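Side-chain contacts in glutaminyl-tRNA synthetase (Saccharomyces cerevisiae, PDB 3TL4), which joins glutamine to tRNA(Gln) at the expense of ATP, the chain here being its appended N-terminal tRNA-binding domain: residues Gln131-Lys134 with Glu135-Leu138; Pro180-Glu183 with Arg184-Ile187. One frame throughout, in Å; residues are numbered along the deposited sequence.

Contact 1: Gln131-Lys134 with Glu135-Leu138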
loop_
_atom_site.group_PDB
_atom_site.type_symbol
_atom_site.label_atom_id
_atom_site.label_comp_id
_atom_site.label_asym_id
_atom_site.label_seq_id
_atom_site.Cartn_x
_atom_site.Cartn_y
_atom_site.Cartn_z
ATOM N N GLN A 131 18.374 20.319 1.415
ATOM C CA GLN A 131 19.778 20.674 1.681
ATOM C C GLN A 131 20.715 20.174 0.566
ATOM O O GLN A 131 21.617 20.882 0.108
ATOM C CB GLN A 131 20.221 20.109 3.041
ATOM C CG GLN A 131 21.692 20.372 3.404
ATOM C CD GLN A 131 21.989 21.846 3.680
ATOM O OE1 GLN A 131 21.100 22.611 4.061
ATOM N NE2 GLN A 131 23.244 22.248 3.483
ATOM N N GLU A 132 20.471 18.942 0.145
ATOM C CA GLU A 132 21.293 18.243 -0.835
ATOM C C GLU A 132 21.138 18.831 -2.231
ATOM O O GLU A 132 22.037 18.764 -3.061
ATOM C CB GLU A 132 20.907 16.738 -0.850
ATOM C CG GLU A 132 21.364 15.971 0.406
ATOM C CD GLU A 132 20.728 14.588 0.562
ATOM O OE1 GLU A 132 19.977 14.154 -0.340
ATOM O OE2 GLU A 132 20.974 13.932 1.602
ATOM N N ASN A 133 19.970 19.392 -2.491
ATOM C CA ASN A 133 19.672 19.921 -3.799
ATOM C C ASN A 133 19.467 21.435 -3.755
ATOM O O ASN A 133 18.876 22.009 -4.656
ATOM C CB ASN A 133 18.441 19.218 -4.343
ATOM C CG ASN A 133 18.688 17.733 -4.592
ATOM O OD1 ASN A 133 19.070 17.343 -5.687
ATOM N ND2 ASN A 133 18.498 16.906 -3.561
ATOM N N LYS A 134 19.983 22.069 -2.708
ATOM C CA LYS A 134 19.649 23.465 -2.406
ATOM C C LYS A 134 19.843 24.426 -3.585
ATOM O O LYS A 134 18.949 25.211 -3.898
ATOM C CB LYS A 134 20.400 23.943 -1.150
ATOM C CG LYS A 134 20.214 25.427 -0.791
ATOM C CD LYS A 134 20.256 25.646 0.734
ATOM C CE LYS A 134 21.505 25.134 1.394
ATOM N NZ LYS A 134 21.437 25.220 2.892
ATOM N N GLU A 135 20.991 24.370 -4.251
ATOM C CA GLU A 135 21.253 25.330 -5.338
ATOM C C GLU A 135 20.442 25.072 -6.609
ATOM O O GLU A 135 20.091 26.006 -7.307
ATOM C CB GLU A 135 22.745 25.429 -5.650
ATOM C CG GLU A 135 23.538 25.934 -4.463
ATOM C CD GLU A 135 25.011 26.039 -4.742
ATOM O OE1 GLU A 135 25.680 24.986 -4.765
ATOM O OE2 GLU A 135 25.499 27.179 -4.932
ATOM N N ARG A 136 20.145 23.811 -6.910
ATOM C CA ARG A 136 19.259 23.505 -8.028
ATOM C C ARG A 136 17.872 24.066 -7.707
ATOM O O ARG A 136 17.214 24.628 -8.559
ATOM C CB ARG A 136 19.181 21.992 -8.278
ATOM C CG ARG A 136 18.402 21.612 -9.533
ATOM C CD ARG A 136 18.717 20.186 -10.016
ATOM N NE ARG A 136 18.466 19.189 -8.978
ATOM C CZ ARG A 136 17.284 18.628 -8.758
ATOM N NH1 ARG A 136 16.232 18.951 -9.515
ATOM N NH2 ARG A 136 17.152 17.737 -7.792
ATOM N N ILE A 137 17.449 23.916 -6.456
ATOM C CA ILE A 137 16.163 24.448 -6.018
ATOM C C ILE A 137 16.091 25.981 -5.919
ATOM O O ILE A 137 15.080 26.555 -6.253
ATOM C CB ILE A 137 15.724 23.830 -4.693
ATOM C CG1 ILE A 137 15.542 22.318 -4.868
ATOM C CG2 ILE A 137 14.423 24.458 -4.248
ATOM C CD1 ILE A 137 15.361 21.586 -3.552
ATOM N N LEU A 138 17.154 26.635 -5.460
ATOM C CA LEU A 138 17.183 28.101 -5.401
ATOM C C LEU A 138 17.135 28.717 -6.789
ATOM O O LEU A 138 16.549 29.775 -6.992
ATOM C CB LEU A 138 18.436 28.600 -4.680
ATOM C CG LEU A 138 18.397 28.590 -3.154
ATOM C CD1 LEU A 138 19.749 28.961 -2.578
ATOM C CD2 LEU A 138 17.336 29.552 -2.677
#
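N133 and R136 run side by side across the kink where helix 119-132 gives way to helix 134-140. Traced outward from the backbone, N133 first sets its CB 4.0 Å from CD1 of I137, at the buried side of the turn. With CG held beside the backbone N (chi1 -65°), its amide stands alongside the R136 chain, the amide and guanidinium planes nearly perpendicular at 87°. At the tip, OD1 accepts a hydrogen bond from NH2 of R136 at 2.9 Å; the oxygen lies in the guanidinium plane, whereas the nitrogen sits above the carbonyl plane. ND2 turns back to the carbonyl of Y129, whose hydroxyl is also bonded to R136 NH2. The backbone carries the new helix onward: N133 O takes the amide of I137 at 3.0 Å, and K134 O that of L138 at 2.8 Å. Beside them, CD1 of L138 rests 4.0 Å from CG of K134. Cutting N133 back to an alanine would probably leave the Y129 carbonyl without this donor and the guanidinium less firmly held, with the Y129 hydroxyl still bonded to it. One amide thus bridges the last turn of one helix and the first of the next.

Contact 2: Pro180-Glu183 with Arg184-Ile187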
loop_
_atom_site.group_PDB
_atom_site.type_symbol
_atom_site.label_atom_id
_atom_site.label_comp_id
_atom_site.label_asym_id
_atom_site.label_seq_id
_atom_site.Cartn_x
_atom_site.Cartn_y
_atom_site.Cartn_z
ATOM N N PRO A 180 8.218 33.756 0.072
ATOM C CA PRO A 180 6.939 33.625 -0.637
ATOM C C PRO A 180 7.086 33.784 -2.153
ATOM O O PRO A 180 8.096 34.325 -2.620
ATOM C CB PRO A 180 6.083 34.749 -0.035
ATOM C CG PRO A 180 7.049 35.723 0.520
ATOM C CD PRO A 180 8.258 34.938 0.948
ATOM N N LYS A 181 6.100 33.288 -2.900
ATOM C CA LYS A 181 6.068 33.440 -4.347
ATOM C C LYS A 181 6.049 34.913 -4.711
ATOM O O LYS A 181 5.297 35.684 -4.125
ATOM C CB LYS A 181 4.835 32.752 -4.936
ATOM C CG LYS A 181 4.724 31.299 -4.533
ATOM C CD LYS A 181 3.775 30.573 -5.453
ATOM C CE LYS A 181 3.641 29.110 -5.075
ATOM N NZ LYS A 181 2.764 28.400 -6.042
ATOM N N ASP A 182 6.880 35.291 -5.677
ATOM C CA ASP A 182 6.938 36.669 -6.144
ATOM C C ASP A 182 7.071 36.736 -7.674
ATOM O O ASP A 182 6.751 35.771 -8.367
ATOM C CB ASP A 182 8.033 37.469 -5.411
ATOM C CG ASP A 182 9.433 36.910 -5.624
ATOM O OD1 ASP A 182 9.652 36.182 -6.609
ATOM O OD2 ASP A 182 10.326 37.224 -4.808
ATOM N N GLU A 183 7.518 37.872 -8.200
ATOM C CA GLU A 183 7.491 38.097 -9.645
ATOM C C GLU A 183 8.338 37.058 -10.376
ATOM O O GLU A 183 8.082 36.745 -11.541
ATOM C CB GLU A 183 7.945 39.521 -10.005
ATOM C CG GLU A 183 9.450 39.778 -9.829
ATOM C CD GLU A 183 9.912 39.871 -8.357
ATOM O OE1 GLU A 183 9.058 40.029 -7.446
ATOM O OE2 GLU A 183 11.141 39.796 -8.120
ATOM N N ARG A 184 9.340 36.525 -9.678
ATOM C CA ARG A 184 10.209 35.476 -10.208
ATOM C C ARG A 184 9.438 34.200 -10.484
ATOM O O ARG A 184 9.896 33.342 -11.242
ATOM C CB ARG A 184 11.309 35.139 -9.206
ATOM C CG ARG A 184 12.477 36.105 -9.179
ATOM C CD ARG A 184 13.443 35.700 -8.068
ATOM N NE ARG A 184 12.782 35.777 -6.773
ATOM C CZ ARG A 184 13.395 35.658 -5.608
ATOM N NH1 ARG A 184 14.703 35.427 -5.557
ATOM N NH2 ARG A 184 12.691 35.747 -4.494
ATOM N N ASP A 185 8.277 34.068 -9.851
ATOM C CA ASP A 185 7.538 32.814 -9.920
ATOM C C ASP A 185 6.322 32.862 -10.838
ATOM O O ASP A 185 5.539 31.926 -10.861
ATOM C CB ASP A 185 7.129 32.365 -8.517
ATOM C CG ASP A 185 8.302 32.343 -7.563
ATOM O OD1 ASP A 185 8.238 33.030 -6.525
ATOM O OD2 ASP A 185 9.298 31.655 -7.868
ATOM N N LEU A 186 6.179 33.936 -11.609
ATOM C CA LEU A 186 5.050 34.057 -12.533
ATOM C C LEU A 186 5.011 33.038 -13.687
ATOM O O LEU A 186 6.031 32.732 -14.317
ATOM C CB LEU A 186 4.937 35.483 -13.072
ATOM C CG LEU A 186 4.302 36.459 -12.080
ATOM C CD1 LEU A 186 3.746 37.661 -12.825
ATOM C CD2 LEU A 186 3.201 35.763 -11.280
ATOM N N ILE A 187 3.810 32.520 -13.937
ATOM C CA ILE A 187 3.535 31.621 -15.056
ATOM C C ILE A 187 2.241 32.041 -15.760
ATOM O O ILE A 187 2.229 32.306 -16.959
ATOM C CB ILE A 187 3.375 30.172 -14.575
ATOM C CG1 ILE A 187 4.667 29.682 -13.925
ATOM C CG2 ILE A 187 2.980 29.264 -15.726
ATOM C CD1 ILE A 187 4.551 28.316 -13.327
#
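D182 and R184 form the charged clasp of the turn near the end of this fragment. The guanidinium grips the carboxylate side-on with two nitrogens, one for each oxygen: NH2 reaches OD2 of D182 at 2.8 Å in a salt bridge, and NE meets OD1 of D182 at 3.2 Å along an almost straight line (176°), using the syn lone pair. The two planes are 35° apart, which leaves NE in line with its oxygen while OD2 is tilted from the guanidinium plane. A bend at chi3 (-62°) brings the guanidinium round to the D182 carboxylate.

Hydrogen bonds between side chains and backbone lock the same residues. OD1 of D182 also accepts the amide of R184 at 3.1 Å, from above the carboxylate plane, so two donors from one residue hold this oxygen. D185 replies in the other direction: its OD1 takes the amide of D182 at 2.8 Å, on the anti side of the carboxylate.

Between backbones, the amide of D185 bonds to O of D182 at 2.7 Å, closing the short 3-10 turn, and a weak bond of 3.4 Å joins the L186 amide to O of E183.

Like charges also come close, OD1 of D182 lying 3.5 Å from OD1 of D185; nearby R141, salt-bridged to D185 OD2, would probably ease their repulsion. The turn follows helix 166-178, and K181 and D185 both pack on Y142, in the loop between helices 134-140 and 145-153.

How the contacts relate
Contacts 1 and 2 follow one another along the chain: their centres lie 18 Å apart and their nearest atoms about 6 Å, without touching. Helix 166-178 stands between them in sequence, its L177 packing against K134, I137 and L138 of contact 1 before the chain runs on into contact 2. The loop after helix 134-140 provides a second link, since L144 touches R136 and I137 while Y142 meets K181 and D185. Both contacts lie at the surface on the same side of the chain's centre, 30 and 36 Å from it, in the tRNA-binding appendage; the synthetase's catalytic core is not part of this fragment.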